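Local coordinates for protein aspartokinase (Synechocystis, PDB 3L76) that probably phosphorylates the beta-carboxyl group of aspartate with ATP, an early step toward lysine and threonine, and binds both of these amino acids at its ACT domains, at residues G73-I78 with S94-Q99; D267-K272 with V318-L323; A448-P453 with A520-K525. All coordinates share one frame; numbering follows the deposited sequence. Where two conformers were deposited one is given.

Contact 1: G73-I78 with S94-Q99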
loop_
_atom_site.group_PDB
_atom_site.type_symbol
_atom_site.label_atom_id
_atom_site.label_comp_id
_atom_site.label_asym_id
_atom_site.label_seq_id
_atom_site.Cartn_x
_atom_site.Cartn_y
_atom_site.Cartn_z
ATOM N N GLY A 73 3.417 4.170 0.697
ATOM C CA GLY A 73 3.819 5.458 0.155
ATOM C C GLY A 73 5.011 5.334 -0.774
ATOM O O GLY A 73 5.141 6.068 -1.757
ATOM N N GLU A 74 5.881 4.386 -0.448
ATOM C CA GLU A 74 7.064 4.092 -1.235
ATOM C C GLU A 74 6.663 3.397 -2.523
ATOM O O GLU A 74 7.225 3.660 -3.591
ATOM C CB GLU A 74 8.003 3.192 -0.435
ATOM C CG GLU A 74 8.101 3.568 1.033
ATOM C CD GLU A 74 9.538 3.702 1.487
ATOM O OE1 GLU A 74 10.308 2.727 1.320
ATOM O OE2 GLU A 74 9.896 4.784 2.002
ATOM N N GLN A 75 5.681 2.511 -2.427
ATOM C CA GLN A 75 5.201 1.823 -3.617
ATOM C C GLN A 75 4.603 2.776 -4.634
ATOM O O GLN A 75 4.858 2.610 -5.827
ATOM C CB GLN A 75 4.192 0.738 -3.275
ATOM C CG GLN A 75 4.795 -0.499 -2.685
ATOM C CD GLN A 75 3.737 -1.401 -2.108
ATOM O OE1 GLN A 75 2.951 -2.001 -2.850
ATOM N NE2 GLN A 75 3.693 -1.495 -0.776
ATOM N N VAL A 76 3.809 3.758 -4.194
ATOM C CA VAL A 76 3.166 4.628 -5.189
ATOM C C VAL A 76 4.226 5.462 -5.888
ATOM O O VAL A 76 4.156 5.702 -7.091
ATOM C CB VAL A 76 1.975 5.523 -4.659
ATOM C CG1 VAL A 76 1.384 4.997 -3.364
ATOM C CG2 VAL A 76 2.361 7.003 -4.563
ATOM N N SER A 77 5.240 5.851 -5.131
ATOM C CA SER A 77 6.320 6.683 -5.653
ATOM C C SER A 77 7.155 6.029 -6.770
ATOM O O SER A 77 7.437 6.660 -7.789
ATOM C CB SER A 77 7.227 7.144 -4.502
ATOM O OG SER A 77 6.491 7.869 -3.526
ATOM N N ILE A 78 7.563 4.777 -6.584
ATOM C CA ILE A 78 8.316 4.091 -7.635
ATOM C C ILE A 78 7.456 3.790 -8.873
ATOM O O ILE A 78 7.964 3.759 -9.993
ATOM C CB ILE A 78 9.007 2.806 -7.117
ATOM C CG1 ILE A 78 7.989 1.685 -6.887
ATOM C CG2 ILE A 78 9.821 3.104 -5.838
ATOM C CD1 ILE A 78 8.636 0.339 -6.567
ATOM N N SER A 94 9.815 -1.063 -11.974
ATOM C CA SER A 94 9.669 -1.025 -10.525
ATOM C C SER A 94 9.773 -2.405 -9.901
ATOM O O SER A 94 8.973 -3.283 -10.201
ATOM C CB SER A 94 8.340 -0.389 -10.134
ATOM O OG SER A 94 8.207 0.887 -10.730
ATOM N N LEU A 95 10.765 -2.585 -9.030
ATOM C CA LEU A 95 10.907 -3.815 -8.255
ATOM C C LEU A 95 10.479 -3.603 -6.793
ATOM O O LEU A 95 10.586 -2.501 -6.253
ATOM C CB LEU A 95 12.337 -4.348 -8.328
ATOM C CG LEU A 95 12.786 -4.906 -9.671
ATOM C CD1 LEU A 95 14.140 -5.585 -9.520
ATOM C CD2 LEU A 95 11.741 -5.878 -10.212
ATOM N N THR A 96 10.005 -4.676 -6.164
ATOM C CA THR A 96 9.384 -4.602 -4.847
ATOM C C THR A 96 9.672 -5.874 -4.050
ATOM O O THR A 96 9.961 -6.927 -4.629
ATOM C CB THR A 96 7.850 -4.422 -4.977
ATOM O OG1 THR A 96 7.435 -3.206 -4.347
ATOM C CG2 THR A 96 7.108 -5.598 -4.359
ATOM N N GLY A 97 9.609 -5.766 -2.724
ATOM C CA GLY A 97 9.705 -6.917 -1.840
ATOM C C GLY A 97 10.756 -7.948 -2.210
ATOM O O GLY A 97 11.914 -7.613 -2.430
ATOM N N ALA A 98 10.347 -9.211 -2.287
ATOM C CA ALA A 98 11.287 -10.323 -2.459
ATOM C C ALA A 98 12.123 -10.270 -3.741
ATOM O O ALA A 98 13.069 -11.043 -3.903
ATOM C CB ALA A 98 10.557 -11.656 -2.358
ATOM N N GLN A 99 11.776 -9.365 -4.647
ATOM C CA GLN A 99 12.537 -9.207 -5.878
ATOM C C GLN A 99 13.820 -8.425 -5.631
ATOM O O GLN A 99 14.764 -8.494 -6.421
ATOM C CB GLN A 99 11.687 -8.508 -6.939
ATOM C CG GLN A 99 10.456 -9.298 -7.371
ATOM C CD GLN A 99 9.513 -8.486 -8.248
ATOM O OE1 GLN A 99 9.165 -7.343 -7.927
ATOM N NE2 GLN A 99 9.079 -9.084 -9.358
#
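Helix 73-78 and strand 94-96 run nearly antiparallel, their axes at 159° and 9.2 Å apart at the closest, and the backbones converge where the CA atoms of Ile78 and Ser94 lie 6.0 Å apart. Ile78 carries most of the helix side of this contact. Its CG1 is set between the backbone N and the carbonyl carbon (chi1 74°), and from there the chain runs out straight, so that CD1 arrives over Ser94 and the Leu95 carbonyl. That methyl lies 3.7 Å from Ser94 CB and reaches onward along the backbone to Leu95 O. The Leu95 CB points away from the helix, and it is the Leu95 carbonyl that meets it. The backbone of Ile78 is engaged as well: Ser94 OG stands 3.0 Å from Ile78 O, a hydrogen-bonding distance, although this hydroxyl has a second possible acceptor for its one proton. Its strongest polar partner is Glu65 of the second subunit, and it also bonds Ser82. One helical turn before Ile78, Gln75 crosses Thr96 at an angle, its CG 4.1 Å from Thr96 OG1, which is a touch of methylene and hydroxyl. The amide end of Gln75 goes elsewhere, to Ser71 and to Gln75 of the second subunit, while Thr96 OG1 bonds Ala134 O on the neighbouring strand 130-138. Inside the helix, Ser77 OG returns to Gly73 O at 2.9 Å. The contact thus joins helix 63-87 to strand 92-96 of the amino acid kinase domain mainly through one isoleucine on the helix side, packed against a serine and a backbone carbonyl. Every touching residue is buried, and the chemistry implies a part-polar seam whose polar ends are met partly within the chain (Ser71, Ser82) and partly by the second subunit (its Gln75 and Glu65).

Contact 2: D267-K272 with V318-L323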
loop_
_atom_site.group_PDB
_atom_site.type_symbol
_atom_site.label_atom_id
_atom_site.label_comp_id
_atom_site.label_asym_id
_atom_site.label_seq_id
_atom_site.Cartn_x
_atom_site.Cartn_y
_atom_site.Cartn_z
ATOM N N ASP A 267 42.817 0.224 23.500
ATOM C CA ASP A 267 44.106 0.901 23.314
ATOM C C ASP A 267 44.916 0.870 24.601
ATOM O O ASP A 267 44.585 1.534 25.589
ATOM C CB ASP A 267 43.892 2.346 22.864
ATOM C CG ASP A 267 45.185 3.095 22.638
ATOM O OD1 ASP A 267 46.280 2.531 22.867
ATOM O OD2 ASP A 267 45.091 4.266 22.231
ATOM N N ALA A 268 45.990 0.100 24.588
ATOM C CA ALA A 268 46.787 -0.082 25.797
ATOM C C ALA A 268 47.893 0.974 25.938
ATOM O O ALA A 268 48.472 1.150 27.013
ATOM C CB ALA A 268 47.371 -1.492 25.843
ATOM N N ASP A 269 48.174 1.679 24.848
ATOM C CA ASP A 269 49.224 2.679 24.848
ATOM C C ASP A 269 48.653 3.994 25.375
ATOM O O ASP A 269 48.427 4.948 24.626
ATOM C CB ASP A 269 49.791 2.835 23.437
ATOM C CG ASP A 269 51.027 3.702 23.396
ATOM O OD1 ASP A 269 51.597 4.001 24.468
ATOM O OD2 ASP A 269 51.413 4.088 22.279
ATOM N N GLN A 270 48.405 4.012 26.683
ATOM C CA GLN A 270 47.735 5.126 27.352
ATOM C C GLN A 270 48.362 5.354 28.725
ATOM O O GLN A 270 48.759 4.408 29.398
ATOM C CB GLN A 270 46.227 4.832 27.515
ATOM C CG GLN A 270 45.439 4.770 26.218
ATOM C CD GLN A 270 44.817 6.108 25.816
ATOM O OE1 GLN A 270 44.432 6.912 26.668
ATOM N NE2 GLN A 270 44.700 6.340 24.509
ATOM N N ALA A 271 48.448 6.615 29.124
ATOM C CA ALA A 271 48.896 6.994 30.467
ATOM C C ALA A 271 48.234 8.316 30.860
ATOM O O ALA A 271 48.110 9.234 30.044
ATOM C CB ALA A 271 50.420 7.113 30.530
ATOM N N LYS A 272 47.806 8.403 32.111
ATOM C CA LYS A 272 47.068 9.567 32.585
ATOM C C LYS A 272 47.953 10.606 33.295
ATOM O O LYS A 272 48.783 10.281 34.162
ATOM C CB LYS A 272 45.920 9.132 33.511
ATOM C CG LYS A 272 45.052 10.284 34.018
ATOM C CD LYS A 272 44.212 9.880 35.212
ATOM C CE LYS A 272 45.062 9.686 36.450
ATOM N NZ LYS A 272 44.255 9.414 37.684
ATOM N N VAL A 318 47.929 10.280 27.231
ATOM C CA VAL A 318 49.055 10.492 26.382
ATOM C C VAL A 318 49.616 9.080 26.151
ATOM O O VAL A 318 49.308 8.147 26.903
ATOM C CB VAL A 318 49.992 11.434 27.181
ATOM C CG1 VAL A 318 51.345 10.834 27.524
ATOM C CG2 VAL A 318 49.928 12.905 26.712
ATOM N N VAL A 319 50.381 8.908 25.083
ATOM C CA VAL A 319 51.065 7.647 24.829
ATOM C C VAL A 319 52.059 7.365 25.968
ATOM O O VAL A 319 52.701 8.290 26.463
ATOM C CB VAL A 319 51.770 7.717 23.458
ATOM C CG1 VAL A 319 53.015 6.836 23.427
ATOM C CG2 VAL A 319 50.777 7.348 22.355
ATOM N N LYS A 320 52.167 6.100 26.379
ATOM C CA LYS A 320 53.011 5.697 27.506
ATOM C C LYS A 320 54.412 6.341 27.556
ATOM O O LYS A 320 54.881 6.772 28.621
ATOM C CB LYS A 320 53.165 4.171 27.555
ATOM C CG LYS A 320 52.026 3.421 28.217
ATOM C CD LYS A 320 52.369 1.936 28.393
ATOM C CE LYS A 320 51.130 1.116 28.772
ATOM N NZ LYS A 320 50.164 1.806 29.706
ATOM N N ASP A 321 55.065 6.398 26.403
ATOM C CA ASP A 321 56.431 6.891 26.277
ATOM C C ASP A 321 56.530 8.398 26.458
ATOM O O ASP A 321 57.626 8.954 26.635
ATOM C CB ASP A 321 56.999 6.513 24.907
ATOM C CG ASP A 321 57.398 5.055 24.821
ATOM O OD1 ASP A 321 57.611 4.430 25.880
ATOM O OD2 ASP A 321 57.505 4.535 23.695
ATOM N N LEU A 322 55.385 9.055 26.381
ATOM C CA LEU A 322 55.318 10.502 26.522
ATOM C C LEU A 322 54.903 10.943 27.925
ATOM O O LEU A 322 54.938 12.127 28.237
ATOM C CB LEU A 322 54.345 11.068 25.489
ATOM C CG LEU A 322 54.984 12.047 24.515
ATOM C CD1 LEU A 322 56.451 11.748 24.363
ATOM C CD2 LEU A 322 54.302 11.934 23.199
ATOM N N LEU A 323 54.499 9.990 28.761
ATOM C CA LEU A 323 54.014 10.312 30.106
ATOM C C LEU A 323 55.009 11.149 30.915
ATOM O O LEU A 323 54.642 12.145 31.538
ATOM C CB LEU A 323 53.714 9.042 30.888
ATOM C CG LEU A 323 53.369 9.369 32.337
ATOM C CD1 LEU A 323 52.099 10.196 32.358
ATOM C CD2 LEU A 323 53.217 8.112 33.172
#
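The backbone N of Lys320 donates to Asp269 OD1 at 2.9 Å (148° at the hydrogen), meeting the carboxylate on its syn side but 32° out of its plane. From the same lysine, NZ bonds Gln270 O at 3.0 Å; a bend at the last torsion (chi4 -37°) turns the ammonium group toward that carbonyl, and Lys353 O on strand 348-361 is its stronger partner. Ala271 and Val318 form an antiparallel hydrogen-bonded pair, with Ala271 N to Val318 O at 2.8 Å and Val318 N to Ala271 O at 3.0 Å, both bonds weak because they are bent. The loop ahead of this pair is braced by an Asx turn, in which Asp267 OD1 accepts from Asp269 N. Outward, the methyls of Val319 lie obliquely against the Asp269 carboxylate. With an alanine here in place of Asp269, the Lys320 amide would probably lose its acceptor and the Val319 methyls the group they rest on, leaving the turn freer to shift. Beyond the pair, Leu323 packs on Ala271, CB to CB 3.8 Å, and its CD1 reaches Lys272 O. The arrangement is that of the beta-alpha-beta-beta-alpha-beta ACT fold, in which the first strand (271-279) lies antiparallel to the third (311-318) and the chain then enters the second helix (323-333).

Contact 3: A448-P453 with A520-K525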
loop_
_atom_site.group_PDB
_atom_site.type_symbol
_atom_site.label_atom_id
_atom_site.label_comp_id
_atom_site.label_asym_id
_atom_site.label_seq_id
_atom_site.Cartn_x
_atom_site.Cartn_y
_atom_site.Cartn_z
ATOM N N ALA A 448 24.301 16.029 37.672
ATOM C CA ALA A 448 25.441 15.387 38.281
ATOM C C ALA A 448 25.016 14.638 39.507
ATOM O O ALA A 448 24.190 15.099 40.292
ATOM C CB ALA A 448 26.521 16.391 38.626
ATOM N N ILE A 449 25.591 13.464 39.669
ATOM C CA ILE A 449 25.378 12.733 40.880
ATOM C C ILE A 449 26.686 12.677 41.689
ATOM O O ILE A 449 27.647 12.010 41.324
ATOM C CB ILE A 449 24.618 11.396 40.606
ATOM C CG1 ILE A 449 25.185 10.256 41.411
ATOM C CG2 ILE A 449 24.522 11.085 39.106
ATOM C CD1 ILE A 449 24.800 10.328 42.870
ATOM N N ARG A 450 26.717 13.450 42.772
ATOM C CA ARG A 450 27.899 13.580 43.625
ATOM C C ARG A 450 28.163 12.306 44.433
ATOM O O ARG A 450 27.242 11.713 44.985
ATOM C CB ARG A 450 27.738 14.750 44.606
ATOM C CG ARG A 450 27.548 16.149 44.009
ATOM C CD ARG A 450 28.849 16.776 43.597
ATOM N NE ARG A 450 28.679 18.171 43.211
ATOM C CZ ARG A 450 29.642 18.900 42.653
ATOM N NH1 ARG A 450 30.825 18.354 42.419
ATOM N NH2 ARG A 450 29.427 20.166 42.321
ATOM N N HIS A 451 29.424 11.890 44.486
ATOM C CA HIS A 451 29.858 10.850 45.418
ATOM C C HIS A 451 29.344 9.443 45.149
ATOM O O HIS A 451 28.836 8.785 46.053
ATOM C CB HIS A 451 29.536 11.248 46.863
ATOM C CG HIS A 451 30.377 12.374 47.367
ATOM N ND1 HIS A 451 31.650 12.612 46.898
ATOM C CD2 HIS A 451 30.135 13.326 48.293
ATOM C CE1 HIS A 451 32.155 13.661 47.517
ATOM N NE2 HIS A 451 31.257 14.111 48.370
ATOM N N VAL A 452 29.508 8.972 43.920
ATOM C CA VAL A 452 29.153 7.600 43.597
ATOM C C VAL A 452 30.279 6.723 44.098
ATOM O O VAL A 452 31.448 6.977 43.787
ATOM C CB VAL A 452 28.947 7.402 42.063
ATOM C CG1 VAL A 452 28.670 5.946 41.728
ATOM C CG2 VAL A 452 27.818 8.273 41.546
ATOM N N PRO A 453 29.940 5.704 44.900
ATOM C CA PRO A 453 30.946 4.745 45.375
ATOM C C PRO A 453 31.761 4.196 44.208
ATOM O O PRO A 453 31.188 3.695 43.233
ATOM C CB PRO A 453 30.099 3.625 45.998
ATOM C CG PRO A 453 28.826 4.297 46.409
ATOM C CD PRO A 453 28.583 5.359 45.355
ATOM N N ALA A 520 24.431 12.939 46.234
ATOM C CA ALA A 520 23.512 14.033 45.980
ATOM C C ALA A 520 23.252 14.168 44.496
ATOM O O ALA A 520 24.088 13.778 43.682
ATOM C CB ALA A 520 24.077 15.326 46.531
ATOM N N ILE A 521 22.093 14.723 44.150
ATOM C CA ILE A 521 21.742 14.960 42.756
ATOM C C ILE A 521 21.510 16.435 42.557
ATOM O O ILE A 521 20.724 17.039 43.271
ATOM C CB ILE A 521 20.478 14.193 42.329
ATOM C CG1 ILE A 521 20.738 12.697 42.345
ATOM C CG2 ILE A 521 20.037 14.610 40.923
ATOM C CD1 ILE A 521 19.556 11.911 41.941
ATOM N N VAL A 522 22.202 17.013 41.585
ATOM C CA VAL A 522 22.048 18.419 41.284
ATOM C C VAL A 522 21.880 18.619 39.786
ATOM O O VAL A 522 22.683 18.140 38.993
ATOM C CB VAL A 522 23.234 19.256 41.824
ATOM C CG1 VAL A 522 24.562 18.529 41.622
ATOM C CG2 VAL A 522 23.255 20.631 41.166
ATOM N N VAL A 523 20.819 19.317 39.402
ATOM C CA VAL A 523 20.599 19.615 37.998
ATOM C C VAL A 523 20.834 21.084 37.675
ATOM O O VAL A 523 20.550 21.959 38.480
ATOM C CB VAL A 523 19.215 19.135 37.508
ATOM C CG1 VAL A 523 18.405 18.610 38.658
ATOM C CG2 VAL A 523 18.492 20.228 36.761
ATOM N N ASN A 524 21.403 21.326 36.500
ATOM C CA ASN A 524 21.664 22.662 35.994
ATOM C C ASN A 524 21.194 22.720 34.551
ATOM O O ASN A 524 21.812 22.134 33.669
ATOM C CB ASN A 524 23.154 22.989 36.089
ATOM C CG ASN A 524 23.519 24.303 35.415
ATOM O OD1 ASN A 524 22.655 25.103 35.078
ATOM N ND2 ASN A 524 24.808 24.524 35.218
ATOM N N LYS A 525 20.085 23.413 34.322
ATOM C CA LYS A 525 19.454 23.461 33.014
ATOM C C LYS A 525 20.136 24.440 32.077
ATOM O O LYS A 525 20.031 24.305 30.869
ATOM C CB LYS A 525 17.977 23.840 33.137
ATOM C CG LYS A 525 17.047 22.700 33.491
ATOM C CD LYS A 525 15.600 23.085 33.239
ATOM C CE LYS A 525 14.704 21.861 33.208
ATOM N NZ LYS A 525 13.319 22.198 32.790
#
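The flat guanidinium of Arg450 is met obliquely by Val522, whose CG1 lies 4.4 Å from Arg450 NE. A bend at the second torsion (chi2 -81°) leads the arginine away from the partner strand, and its NH1 ends in a salt bridge with Asp492 and a hydrogen bond to His307 O. Nearer the backbone, Arg450 CB touches Ala520 CB at 4.2 Å, and Ala448 CB meets Val522 CG1, so these four residues share one face of the sheet. On the other face Ile449 stands beside Ile521, CB to CG1 4.4 Å. The backbones explain this alternation. Ala448 with Val522 and Arg450 with Ala520 are antiparallel hydrogen-bonded pairs, and Ile449 with Ile521 between them is a non-hydrogen-bonded pair. Around the first pair the bonds are nearly straight: Ala448 N to Val522 O measures 3.0 Å with 173° at the hydrogen, and Val522 N returns to Ala448 O. Toward Ala520 the ladder becomes less regular. Arg450 N to Ala520 O is 2.8 Å, but Ala520 N to Arg450 O is a weak bond of 3.3 Å. Immediately afterward His451 takes a positive phi (69°) and the pairing with 520-524 goes no further, while Val452 still pairs with Arg491; the His451 N bonds Asp492 OD1, of the carboxylate that also holds the arginine. The chemistry therefore implies a division of labour: backbone bonds join the first and last strands, 437-453 and 520-533, of what is most simply read as one ACT unit; Ile521 packs on helix 499-512, and Ile449 on Phe495 and Ile513; and Asp492, by gripping both Arg450 and His451, probably steadies the strand just ahead of Val452 and Pro453, which touch the bound threonine.

In the fold
The three contacts follow one another along the chain, each closing before the next opens. Contact 1, helix 63-87 on strand 92-96, belongs to the amino acid kinase domain; contacts 2 and 3 lie in the ACT region across the chain's centre, their centres 53 and 51 Å from that of contact 1. Contacts 2 and 3 have centres 30 Å apart and nearest atoms about 14 Å apart. Both include antiparallel strand pairing, a single bridge between 271-279 and 311-318 in contact 2 and a three-pair ladder between 437-453 and 520-533 in contact 3. The separation is consistent with a catalytic part set apart from the part that holds lysine and threonine, and with allosteric control acting over distance.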